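Local coordinates for protein beta-N-acetylglucosaminidase (Thermotoga maritima, PDB 3WO8) that probably catalyses the hydrolysis of terminal non-reducing N-acetyl-D-hexosamine residues in N-acetyl-beta-D-hexosaminides, as a member of glycosyl hydrolase family 3, at residues B[115-120]-B[327-333]; B[275-279]-B[307-313]; B[248-252]-B[319-323]; B[56-61]-B[333-338]. One frame throughout, in Å; residues are numbered along the deposited sequence.

Contact 1 (B[115-120]-B[327-333]); sequences EIVGLN and AKKNSGV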
loop_
_atom_site.group_PDB
_atom_site.type_symbol
_atom_site.label_atom_id
_atom_site.label_comp_id
_atom_site.label_asym_id
_atom_site.label_seq_id
_atom_site.Cartn_x
_atom_site.Cartn_y
_atom_site.Cartn_z
ATOM N N GLU B 115 -6.383 2.097 9.996
ATOM C CA GLU B 115 -7.129 1.294 10.915
ATOM C C GLU B 115 -7.077 -0.194 10.620
ATOM O O GLU B 115 -6.935 -1.033 11.527
ATOM C CB GLU B 115 -8.555 1.744 10.897
ATOM C CG GLU B 115 -9.272 1.343 12.155
ATOM C CD GLU B 115 -10.497 0.591 11.842
ATOM O OE1 GLU B 115 -10.346 -0.609 11.514
ATOM O OE2 GLU B 115 -11.568 1.232 11.896
ATOM N N ILE B 116 -7.224 -0.505 9.334
ATOM C CA ILE B 116 -7.188 -1.869 8.855
ATOM C C ILE B 116 -5.813 -2.461 9.129
ATOM O O ILE B 116 -5.682 -3.643 9.463
ATOM C CB ILE B 116 -7.529 -1.902 7.366
ATOM C CG1 ILE B 116 -9.029 -1.734 7.213
ATOM C CG2 ILE B 116 -7.125 -3.221 6.738
ATOM C CD1 ILE B 116 -9.503 -1.412 5.810
ATOM N N VAL B 117 -4.805 -1.615 8.993
ATOM C CA VAL B 117 -3.425 -2.029 9.125
ATOM C C VAL B 117 -3.131 -2.276 10.600
ATOM O O VAL B 117 -2.357 -3.157 10.954
ATOM C CB VAL B 117 -2.518 -0.903 8.619
ATOM C CG1 VAL B 117 -1.079 -1.206 8.906
ATOM C CG2 VAL B 117 -2.676 -0.679 7.131
ATOM N N GLY B 118 -3.729 -1.452 11.454
ATOM C CA GLY B 118 -3.641 -1.650 12.880
ATOM C C GLY B 118 -3.188 -0.432 13.642
ATOM O O GLY B 118 -2.991 -0.493 14.828
ATOM N N LEU B 119 -2.954 0.657 12.947
ATOM C CA LEU B 119 -2.695 1.905 13.587
ATOM C C LEU B 119 -4.000 2.458 14.161
ATOM O O LEU B 119 -5.082 2.300 13.576
ATOM C CB LEU B 119 -2.162 2.917 12.580
ATOM C CG LEU B 119 -0.759 2.818 11.992
ATOM C CD1 LEU B 119 0.230 2.210 12.976
ATOM C CD2 LEU B 119 -0.797 2.044 10.688
ATOM N N ASN B 120 -3.898 3.129 15.302
ATOM C CA ASN B 120 -5.063 3.767 15.901
ATOM C C ASN B 120 -4.826 5.243 16.223
ATOM O O ASN B 120 -5.613 5.860 16.893
ATOM C CB ASN B 120 -5.497 2.959 17.108
ATOM C CG ASN B 120 -4.475 2.982 18.237
ATOM O OD1 ASN B 120 -3.447 3.673 18.182
ATOM N ND2 ASN B 120 -4.752 2.233 19.266
ATOM N N ALA B 327 -9.931 4.372 21.670
ATOM C CA ALA B 327 -9.199 4.076 20.449
ATOM C C ALA B 327 -9.621 2.713 19.960
ATOM O O ALA B 327 -9.883 1.825 20.776
ATOM C CB ALA B 327 -7.700 4.111 20.698
ATOM N N LYS B 328 -9.681 2.564 18.637
ATOM C CA LYS B 328 -9.872 1.256 17.966
ATOM C C LYS B 328 -8.857 0.214 18.450
ATOM O O LYS B 328 -7.773 0.557 18.888
ATOM C CB LYS B 328 -9.754 1.403 16.434
ATOM C CG LYS B 328 -10.827 2.264 15.774
ATOM C CD LYS B 328 -12.220 1.961 16.301
ATOM C CE LYS B 328 -13.285 2.413 15.322
ATOM N NZ LYS B 328 -14.630 2.309 15.943
ATOM N N LYS B 329 -9.203 -1.055 18.341
ATOM C CA LYS B 329 -8.463 -2.103 19.039
ATOM C C LYS B 329 -8.051 -3.341 18.234
ATOM O O LYS B 329 -7.298 -4.158 18.739
ATOM C CB LYS B 329 -9.287 -2.556 20.254
ATOM C CG LYS B 329 -9.416 -1.490 21.348
ATOM C CD LYS B 329 -9.643 -2.092 22.744
ATOM C CE LYS B 329 -9.938 -1.026 23.797
ATOM N NZ LYS B 329 -8.830 -0.032 23.921
ATOM N N ASN B 330 -8.558 -3.510 17.020
ATOM C CA ASN B 330 -8.268 -4.714 16.200
ATOM C C ASN B 330 -6.774 -5.005 16.058
ATOM O O ASN B 330 -5.963 -4.082 16.165
ATOM C CB ASN B 330 -8.950 -4.618 14.819
ATOM C CG ASN B 330 -8.336 -3.548 13.906
ATOM O OD1 ASN B 330 -8.121 -3.806 12.711
ATOM N ND2 ASN B 330 -8.078 -2.348 14.437
ATOM N N SER B 331 -6.422 -6.281 15.826
ATOM C CA SER B 331 -4.986 -6.719 15.664
ATOM C C SER B 331 -4.359 -6.238 14.375
ATOM O O SER B 331 -3.134 -6.423 14.153
ATOM C CB SER B 331 -4.761 -8.252 15.768
ATOM O OG SER B 331 -5.629 -9.010 14.966
ATOM N N GLY B 332 -5.205 -5.641 13.533
ATOM C CA GLY B 332 -4.816 -5.273 12.207
ATOM C C GLY B 332 -4.079 -6.419 11.535
ATOM O O GLY B 332 -4.323 -7.635 11.760
ATOM N N VAL B 333 -3.104 -5.985 10.765
ATOM C CA VAL B 333 -2.285 -6.812 9.907
ATOM C C VAL B 333 -1.624 -8.012 10.678
ATOM O O VAL B 333 -1.270 -9.072 10.115
ATOM C CB VAL B 333 -1.353 -5.810 9.202
ATOM C CG1 VAL B 333 0.034 -5.839 9.750
ATOM C CG2 VAL B 333 -1.414 -5.985 7.713
#

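Contact 2 (B[275-279]-B[307-313]); sequences LFLNA and KVQKDKV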
loop_
_atom_site.group_PDB
_atom_site.type_symbol
_atom_site.label_atom_id
_atom_site.label_comp_id
_atom_site.label_asym_id
_atom_site.label_seq_id
_atom_site.Cartn_x
_atom_site.Cartn_y
_atom_site.Cartn_z
ATOM N N LEU B 275 9.773 19.362 33.874
ATOM C CA LEU B 275 9.167 20.573 33.387
ATOM C C LEU B 275 7.928 20.234 32.586
ATOM O O LEU B 275 6.889 20.888 32.717
ATOM C CB LEU B 275 10.165 21.383 32.567
ATOM C CG LEU B 275 11.369 21.798 33.425
ATOM C CD1 LEU B 275 12.429 22.488 32.594
ATOM C CD2 LEU B 275 10.948 22.673 34.599
ATOM N N PHE B 276 8.038 19.174 31.790
ATOM C CA PHE B 276 6.953 18.755 30.906
ATOM C C PHE B 276 5.745 18.278 31.711
ATOM O O PHE B 276 4.669 18.885 31.643
ATOM C CB PHE B 276 7.458 17.677 29.939
ATOM C CG PHE B 276 6.396 17.075 29.084
ATOM C CD1 PHE B 276 5.944 17.733 27.951
ATOM C CD2 PHE B 276 5.860 15.828 29.409
ATOM C CE1 PHE B 276 4.958 17.178 27.156
ATOM C CE2 PHE B 276 4.884 15.262 28.617
ATOM C CZ PHE B 276 4.434 15.935 27.480
ATOM N N LEU B 277 5.920 17.217 32.487
ATOM C CA LEU B 277 4.797 16.678 33.252
ATOM C C LEU B 277 4.120 17.719 34.162
ATOM O O LEU B 277 2.886 17.799 34.248
ATOM C CB LEU B 277 5.256 15.490 34.080
ATOM C CG LEU B 277 5.469 14.181 33.314
ATOM C CD1 LEU B 277 6.082 13.124 34.218
ATOM C CD2 LEU B 277 4.165 13.631 32.774
ATOM N N ASN B 278 4.943 18.529 34.820
ATOM C CA ASN B 278 4.466 19.604 35.691
ATOM C C ASN B 278 3.822 20.735 34.914
ATOM O O ASN B 278 2.959 21.418 35.458
ATOM C CB ASN B 278 5.590 20.149 36.596
ATOM C CG ASN B 278 6.063 19.120 37.627
ATOM O OD1 ASN B 278 5.327 18.179 37.984
ATOM N ND2 ASN B 278 7.296 19.278 38.092
ATOM N N ALA B 279 4.218 20.925 33.653
ATOM C CA ALA B 279 3.573 21.920 32.811
ATOM C C ALA B 279 2.157 21.475 32.410
ATOM O O ALA B 279 1.351 22.273 31.915
ATOM C CB ALA B 279 4.418 22.211 31.579
ATOM N N LYS B 307 10.029 15.930 43.511
ATOM C CA LYS B 307 10.375 16.924 42.491
ATOM C C LYS B 307 9.405 16.882 41.302
ATOM O O LYS B 307 9.480 17.733 40.409
ATOM C CB LYS B 307 11.805 16.703 41.985
ATOM C CG LYS B 307 12.897 17.469 42.717
ATOM C CD LYS B 307 14.207 16.671 42.727
ATOM C CE LYS B 307 15.428 17.438 42.199
ATOM N NZ LYS B 307 15.952 18.488 43.117
ATOM N N VAL B 308 8.522 15.884 41.270
ATOM C CA VAL B 308 7.455 15.834 40.274
ATOM C C VAL B 308 6.130 15.585 40.943
ATOM O O VAL B 308 5.968 14.621 41.688
ATOM C CB VAL B 308 7.716 14.734 39.227
ATOM C CG1 VAL B 308 6.502 14.473 38.353
ATOM C CG2 VAL B 308 8.866 15.160 38.346
ATOM N N GLN B 309 5.168 16.433 40.622
ATOM C CA GLN B 309 3.885 16.438 41.326
ATOM C C GLN B 309 3.097 15.174 41.025
ATOM O O GLN B 309 2.672 14.954 39.903
ATOM C CB GLN B 309 3.057 17.672 40.953
ATOM C CG GLN B 309 3.878 18.950 40.845
ATOM C CD GLN B 309 3.067 20.152 40.397
ATOM O OE1 GLN B 309 1.841 20.078 40.260
ATOM N NE2 GLN B 309 3.756 21.276 40.162
ATOM N N LYS B 310 2.888 14.360 42.043
ATOM C CA LYS B 310 2.108 13.134 41.910
ATOM C C LYS B 310 0.697 13.332 41.323
ATOM O O LYS B 310 0.186 12.445 40.642
ATOM C CB LYS B 310 1.995 12.456 43.276
ATOM C CG LYS B 310 0.925 11.375 43.374
ATOM C CD LYS B 310 1.225 10.416 44.515
ATOM C CE LYS B 310 -0.025 9.703 45.001
ATOM N NZ LYS B 310 0.084 9.337 46.436
ATOM N N ASP B 311 0.051 14.458 41.605
ATOM C CA ASP B 311 -1.309 14.660 41.088
ATOM C C ASP B 311 -1.287 14.573 39.561
ATOM O O ASP B 311 -2.056 13.812 38.965
ATOM C CB ASP B 311 -2.025 15.962 41.575
ATOM C CG ASP B 311 -1.112 16.949 42.314
ATOM O OD1 ASP B 311 -0.369 16.535 43.237
ATOM O OD2 ASP B 311 -1.181 18.158 41.991
ATOM N N LYS B 312 -0.362 15.310 38.950
ATOM C CA LYS B 312 -0.262 15.389 37.488
ATOM C C LYS B 312 0.040 14.039 36.839
ATOM O O LYS B 312 -0.490 13.723 35.791
ATOM C CB LYS B 312 0.810 16.400 37.095
ATOM C CG LYS B 312 0.625 17.744 37.780
ATOM C CD LYS B 312 0.703 18.920 36.819
ATOM C CE LYS B 312 -0.123 20.085 37.325
ATOM N NZ LYS B 312 0.088 21.296 36.501
ATOM N N VAL B 313 0.895 13.251 37.473
ATOM C CA VAL B 313 1.233 11.918 36.986
ATOM C C VAL B 313 0.003 11.017 36.941
ATOM O O VAL B 313 -0.257 10.377 35.921
ATOM C CB VAL B 313 2.356 11.287 37.832
ATOM C CG1 VAL B 313 2.625 9.832 37.447
ATOM C CG2 VAL B 313 3.635 12.079 37.641
#

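Contact 3 (B[248-252]-B[319-323]); sequences GFDGL and TVEKY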
loop_
_atom_site.group_PDB
_atom_site.type_symbol
_atom_site.label_atom_id
_atom_site.label_comp_id
_atom_site.label_asym_id
_atom_site.label_seq_id
_atom_site.Cartn_x
_atom_site.Cartn_y
_atom_site.Cartn_z
ATOM N N GLY B 248 -9.163 25.462 26.794
ATOM C CA GLY B 248 -10.092 24.543 27.407
ATOM C C GLY B 248 -9.724 23.084 27.359
ATOM O O GLY B 248 -10.431 22.239 27.926
ATOM N N PHE B 249 -8.600 22.784 26.716
ATOM C CA PHE B 249 -8.309 21.438 26.283
ATOM C C PHE B 249 -7.825 20.586 27.427
ATOM O O PHE B 249 -6.776 20.868 27.972
ATOM C CB PHE B 249 -7.252 21.475 25.175
ATOM C CG PHE B 249 -6.820 20.110 24.723
ATOM C CD1 PHE B 249 -7.695 19.299 24.029
ATOM C CD2 PHE B 249 -5.566 19.621 25.046
ATOM C CE1 PHE B 249 -7.336 18.028 23.655
ATOM C CE2 PHE B 249 -5.200 18.351 24.684
ATOM C CZ PHE B 249 -6.076 17.561 23.971
ATOM N N ASP B 250 -8.565 19.536 27.772
ATOM C CA ASP B 250 -8.151 18.633 28.866
ATOM C C ASP B 250 -7.792 17.229 28.400
ATOM O O ASP B 250 -7.663 16.303 29.215
ATOM C CB ASP B 250 -9.216 18.554 29.962
ATOM C CG ASP B 250 -10.486 17.903 29.494
ATOM O OD1 ASP B 250 -10.740 17.943 28.279
ATOM O OD2 ASP B 250 -11.234 17.370 30.340
ATOM N N GLY B 251 -7.594 17.097 27.085
ATOM C CA GLY B 251 -7.211 15.823 26.464
ATOM C C GLY B 251 -5.713 15.601 26.425
ATOM O O GLY B 251 -4.985 16.202 27.175
ATOM N N LEU B 252 -5.265 14.764 25.500
ATOM C CA LEU B 252 -3.881 14.262 25.436
ATOM C C LEU B 252 -2.882 15.266 24.893
ATOM O O LEU B 252 -3.045 15.826 23.823
ATOM C CB LEU B 252 -3.839 13.014 24.583
ATOM C CG LEU B 252 -2.717 12.041 24.854
ATOM C CD1 LEU B 252 -2.700 11.602 26.301
ATOM C CD2 LEU B 252 -2.912 10.806 23.994
ATOM N N THR B 319 -6.015 10.509 31.708
ATOM C CA THR B 319 -6.204 11.064 30.351
ATOM C C THR B 319 -5.780 10.073 29.241
ATOM O O THR B 319 -6.468 9.871 28.245
ATOM C CB THR B 319 -5.405 12.368 30.188
ATOM O OG1 THR B 319 -5.821 13.308 31.178
ATOM C CG2 THR B 319 -5.637 12.993 28.832
ATOM N N VAL B 320 -4.631 9.458 29.445
ATOM C CA VAL B 320 -4.130 8.436 28.542
ATOM C C VAL B 320 -5.059 7.229 28.500
ATOM O O VAL B 320 -5.329 6.715 27.428
ATOM C CB VAL B 320 -2.673 8.042 28.889
ATOM C CG1 VAL B 320 -2.256 6.760 28.188
ATOM C CG2 VAL B 320 -1.740 9.158 28.459
ATOM N N GLU B 321 -5.567 6.792 29.641
ATOM C CA GLU B 321 -6.468 5.631 29.645
ATOM C C GLU B 321 -7.837 5.909 29.015
ATOM O O GLU B 321 -8.489 4.996 28.497
ATOM C CB GLU B 321 -6.624 5.093 31.048
ATOM C CG GLU B 321 -5.342 4.440 31.545
ATOM C CD GLU B 321 -5.407 4.076 33.011
ATOM O OE1 GLU B 321 -6.101 4.801 33.746
ATOM O OE2 GLU B 321 -4.775 3.070 33.412
ATOM N N LYS B 322 -8.232 7.175 29.065
ATOM C CA LYS B 322 -9.435 7.656 28.451
ATOM C C LYS B 322 -9.324 7.493 26.937
ATOM O O LYS B 322 -10.221 6.993 26.268
ATOM C CB LYS B 322 -9.639 9.146 28.804
ATOM C CG LYS B 322 -11.026 9.681 28.453
ATOM C CD LYS B 322 -11.294 11.060 29.062
ATOM C CE LYS B 322 -11.102 12.227 28.084
ATOM N NZ LYS B 322 -12.377 12.908 27.726
ATOM N N TYR B 323 -8.203 7.950 26.400
ATOM C CA TYR B 323 -7.988 7.923 24.971
ATOM C C TYR B 323 -7.885 6.483 24.496
ATOM O O TYR B 323 -8.515 6.080 23.530
ATOM C CB TYR B 323 -6.741 8.694 24.657
ATOM C CG TYR B 323 -7.040 10.133 24.438
ATOM C CD1 TYR B 323 -7.387 10.964 25.470
ATOM C CD2 TYR B 323 -6.975 10.670 23.176
ATOM C CE1 TYR B 323 -7.646 12.311 25.252
ATOM C CE2 TYR B 323 -7.239 12.004 22.948
ATOM C CZ TYR B 323 -7.584 12.817 23.991
ATOM O OH TYR B 323 -7.842 14.133 23.698
#

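Contact 4 (B[56-61]-B[333-338]); sequences LMDFMS and VGFLAD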
loop_
_atom_site.group_PDB
_atom_site.type_symbol
_atom_site.label_atom_id
_atom_site.label_comp_id
_atom_site.label_asym_id
_atom_site.label_seq_id
_atom_site.Cartn_x
_atom_site.Cartn_y
_atom_site.Cartn_z
ATOM N N LEU B 56 6.419 -5.601 10.271
ATOM C CA LEU B 56 5.240 -4.864 10.659
ATOM C C LEU B 56 4.172 -5.805 11.169
ATOM O O LEU B 56 3.544 -5.543 12.176
ATOM C CB LEU B 56 4.673 -4.051 9.498
ATOM C CG LEU B 56 3.420 -3.310 9.933
ATOM C CD1 LEU B 56 3.714 -2.392 11.128
ATOM C CD2 LEU B 56 2.842 -2.550 8.784
ATOM N N MET B 57 3.997 -6.923 10.483
ATOM C CA MET B 57 3.009 -7.892 10.912
ATOM C C MET B 57 3.335 -8.534 12.253
ATOM O O MET B 57 2.484 -8.659 13.123
ATOM C CB MET B 57 2.794 -8.963 9.834
ATOM C CG MET B 57 2.081 -8.448 8.577
ATOM S SD MET B 57 2.221 -9.580 7.176
ATOM C CE MET B 57 1.252 -8.586 6.027
ATOM N N ASP B 58 4.559 -8.967 12.447
ATOM C CA ASP B 58 4.875 -9.652 13.698
ATOM C C ASP B 58 4.853 -8.666 14.824
ATOM O O ASP B 58 4.484 -9.014 15.920
ATOM C CB ASP B 58 6.230 -10.312 13.636
ATOM C CG ASP B 58 6.346 -11.470 14.590
ATOM O OD1 ASP B 58 5.363 -12.244 14.659
ATOM O OD2 ASP B 58 7.414 -11.614 15.242
ATOM N N PHE B 59 5.195 -7.418 14.546
ATOM C CA PHE B 59 5.167 -6.399 15.578
ATOM C C PHE B 59 3.734 -6.179 16.023
ATOM O O PHE B 59 3.469 -6.074 17.181
ATOM C CB PHE B 59 5.839 -5.105 15.066
ATOM C CG PHE B 59 6.296 -4.135 16.149
ATOM C CD1 PHE B 59 6.218 -4.437 17.500
ATOM C CD2 PHE B 59 6.807 -2.907 15.781
ATOM C CE1 PHE B 59 6.616 -3.524 18.445
ATOM C CE2 PHE B 59 7.234 -1.999 16.709
ATOM C CZ PHE B 59 7.135 -2.301 18.048
ATOM N N MET B 60 2.792 -6.136 15.102
ATOM C CA MET B 60 1.390 -5.856 15.468
ATOM C C MET B 60 0.821 -7.069 16.184
ATOM O O MET B 60 0.038 -6.956 17.099
ATOM C CB MET B 60 0.556 -5.568 14.207
ATOM C CG MET B 60 0.832 -4.228 13.548
ATOM S SD MET B 60 0.189 -2.932 14.609
ATOM C CE MET B 60 0.398 -1.500 13.573
ATOM N N SER B 61 1.188 -8.252 15.728
ATOM C CA SER B 61 0.774 -9.463 16.401
ATOM C C SER B 61 1.257 -9.512 17.848
ATOM O O SER B 61 0.532 -9.901 18.737
ATOM C CB SER B 61 1.371 -10.666 15.701
ATOM O OG SER B 61 0.963 -11.831 16.360
ATOM N N VAL B 333 -3.104 -5.985 10.765
ATOM C CA VAL B 333 -2.285 -6.812 9.907
ATOM C C VAL B 333 -1.624 -8.012 10.678
ATOM O O VAL B 333 -1.270 -9.072 10.115
ATOM C CB VAL B 333 -1.353 -5.810 9.202
ATOM C CG1 VAL B 333 0.034 -5.839 9.750
ATOM C CG2 VAL B 333 -1.414 -5.985 7.713
ATOM N N GLY B 334 -1.556 -7.856 11.992
ATOM C CA GLY B 334 -1.132 -8.901 12.906
ATOM C C GLY B 334 -1.730 -10.285 12.670
ATOM O O GLY B 334 -1.034 -11.326 12.856
ATOM N N PHE B 335 -3.004 -10.330 12.265
ATOM C CA PHE B 335 -3.614 -11.647 12.104
ATOM C C PHE B 335 -2.901 -12.377 10.994
ATOM O O PHE B 335 -2.883 -13.615 10.964
ATOM C CB PHE B 335 -5.134 -11.605 11.905
ATOM C CG PHE B 335 -5.610 -11.202 10.515
ATOM C CD1 PHE B 335 -5.658 -9.869 10.132
ATOM C CD2 PHE B 335 -6.090 -12.160 9.628
ATOM C CE1 PHE B 335 -6.111 -9.498 8.877
ATOM C CE2 PHE B 335 -6.547 -11.800 8.368
ATOM C CZ PHE B 335 -6.569 -10.469 8.000
ATOM N N LEU B 336 -2.277 -11.618 10.083
ATOM C CA LEU B 336 -1.697 -12.274 8.959
ATOM C C LEU B 336 -0.453 -13.065 9.441
ATOM O O LEU B 336 -0.155 -14.148 8.966
ATOM C CB LEU B 336 -1.439 -11.279 7.816
ATOM C CG LEU B 336 -2.746 -10.884 7.141
ATOM C CD1 LEU B 336 -2.643 -9.665 6.240
ATOM C CD2 LEU B 336 -3.317 -12.039 6.340
ATOM N N ALA B 337 0.259 -12.530 10.410
ATOM C CA ALA B 337 1.331 -13.315 11.044
ATOM C C ALA B 337 0.807 -14.637 11.551
ATOM O O ALA B 337 1.392 -15.698 11.304
ATOM C CB ALA B 337 1.957 -12.530 12.187
ATOM N N ASP B 338 -0.321 -14.583 12.243
ATOM C CA ASP B 338 -0.846 -15.777 12.879
ATOM C C ASP B 338 -1.296 -16.722 11.839
ATOM O O ASP B 338 -1.016 -17.937 11.951
ATOM C CB ASP B 338 -2.018 -15.468 13.807
ATOM C CG ASP B 338 -1.648 -14.547 14.912
ATOM O OD1 ASP B 338 -0.566 -14.715 15.505
ATOM O OD2 ASP B 338 -2.433 -13.641 15.183
#

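Contact 1 (B[115-120]-B[327-333])
E115 meets K328 along the lysine's methylenes: CG of E115 lies 4.0 Å from CG of K328, and OE2 of E115 is equally far from CE of K328. CG of E115 is anti to the backbone N (chi1 -158°) and the chain bends at chi2, which lays the carboxylate beside the aliphatic part of K328. OE2 of E115 and NZ of K328 stay 5.2 Å apart, so any attraction between these opposite charges is probably modest. I116 takes part through its carbonyl, whose O is 3.3 Å from CA of G332 in a CA-H...O contact. At V117 the tie becomes stronger: V333 N donates to V117 O over 2.9 Å, and the N-H points almost straight at the oxygen (172°), though from well above the carbonyl plane. G118 and G332, both without side chains, let the two backbones close to 3.9 Å between their CA atoms. N120 adds a weak bond from ND2 to K328 O at 3.5 Å; its OD1 takes a hydrogen bond from I71 N of strand 70-72, and ND2 gives one to F69 O just before that strand. G118, with phi at 128°, is the C-prime residue of a Schellman motif, its N bonded back to E115 O, and the chain leaving the last helix of the TIM barrel toward helix 334-342 runs against this capped end.

Contact 2 (B[275-279]-B[307-313])
N278, near the C-terminal end of helix 269-279, receives the start of helix 310-326 at its N-cap residue, Q309, in the outer helical layer of the TIM barrel. The backbone N of Q309 donates to N278 OD1 over 3.2 Å, with an N-H...O angle of 166°; the donor is only slightly tilted from the plane of the amide carbonyl. CG of Q309 packs on the same oxygen at 3.3 Å, and the extended glutamine chain lays its terminal amide across that of N278, the two planes being 25° apart. The asparagine reaches this place because CG lies beside its own backbone N, anti to the carbonyl carbon (chi1 -67°). Its other branch, ND2, comes to 3.5 Å from K307 O, so both ends of the amide face the turn that leads into the helix. The two helices flank strand 283-286 in sequence, one running into it and the other following it after helix 292-304, as in the repeating beta/alpha architecture of such barrels. K312 then bridges back: its CD passes 3.6 Å from L277 O, and NZ donates to N278 O at 3.1 Å from above the carbonyl plane. A positive charge at a helix C-terminal end is probably favourable for the helix dipole. Deeper in, CD1 of L277 meets CG2 of V313 at 4.3 Å and CG1 of V308 at 4.4 Å. L299, L302 and L303 of helix 292-304 extend this apolar layer, L299 against L277 and L303 against both valines.

Contact 3 (B[248-252]-B[319-323])
The ring of Y323 carries L252 CB over one face: the carbon stands 3.8 Å from the ring centroid and 11° off the normal, the geometry of a CH-pi contact. At the edge of the same ring, near its plane, lies G251 CA, 3.3 Å from Y323 OH. The F249 ring has G251 N of its own segment over the centre of one face and L252 C at its edge, in plane; Y323 OH comes to it obliquely, 3.9 Å from F249 CZ. The phenol oxygen is a junction of polar groups. L252 N donates to Y323 OH over 3.2 Å, a weak bond, while the hydroxyl's stronger partner is V215 O. With CG swung opposite its amide N, L252 uses chi1 (-155°) and chi2 (56°) together to bring CD1 to 3.4 Å from V320 CG2. T319 turns its methyl to the loop, CG2 lying 3.5 Å from G251 C, while OG1 bonds to R315 O in its own helix. On the exposed side, OD2 of D250 and NZ of K322 are 5.3 Å apart, opposite charges that do not touch. Segment 248-252 is the turn from helix 236-247 into strand 253-257, at the N-terminal ends of the barrel strands. R244 of the preceding helix bonds G251 O, L252 reaches T216 and M283 on the two adjacent strands, and helix 310-326 packs on the turn through T319, V320 and Y323.

Contact 4 (B[56-61]-B[333-338])
M57 runs alongside V333 and the start of helix 334-342, its atoms meeting V333, A337 and L336. CB lies 4.1 Å from V333 O, with A337 CB a little farther off. CG, set beside the backbone N (chi1 -70°), presses on V333 CG1 at 3.5 Å, the two side chains crossing at about a right angle. From there the chain is extended: SD passes 4.1 Å from L336 CB, and the terminal CE sits between L336 and V333, 4.0 Å from L336 CD1. Beside M57 the helices approach through backbone. Their short axes come within 7.3 Å at an angle of 97°, and G334, with no side chain, brings its CA to 4.0 Å from CA of S61 and to 3.6 Å from M57 O. A337 CB packs against the same carbonyl and against the CB of S61. One polar link crosses: S61 OG donates weakly to D338 OD1 at 3.4 Å, and that carboxylate also has a long, weak ion pair with K65. OD1 of D58 passes near A337 CB, but its polar partner is K467 of helix 462-471, in a salt bridge. On a side of helix 334-342 turned away from 56-61, F335 makes a cation-pi contact with R105 of the second subunit. With its one hydrogen bond weak, the join between helices 53-66 and 334-342 rests on close apolar fit at G334 more than on charge.

Overall arrangement
Along the chain the pairings are nested: contact 4 encloses contact 1, which encloses contact 3, and contact 2 lies innermost. Contacts 2 and 3 share helix 310-326, with centres 15 Å apart, and pack two successive parts of it, its start on helix 269-279 and its middle on the turn before strand 253-257. Contact 1 uses the loop after that helix, and contact 4, 11 Å away between centres, the helix that follows; the two share V333, and CE of M60 packs on G118. Contacts 2 and 4 are farthest apart, 36 Å between centres. The series thus follows one continuous path from the barrel's outer layer to its junction with the C-terminal domain, where contacts 1 and 4 both touch the second subunit.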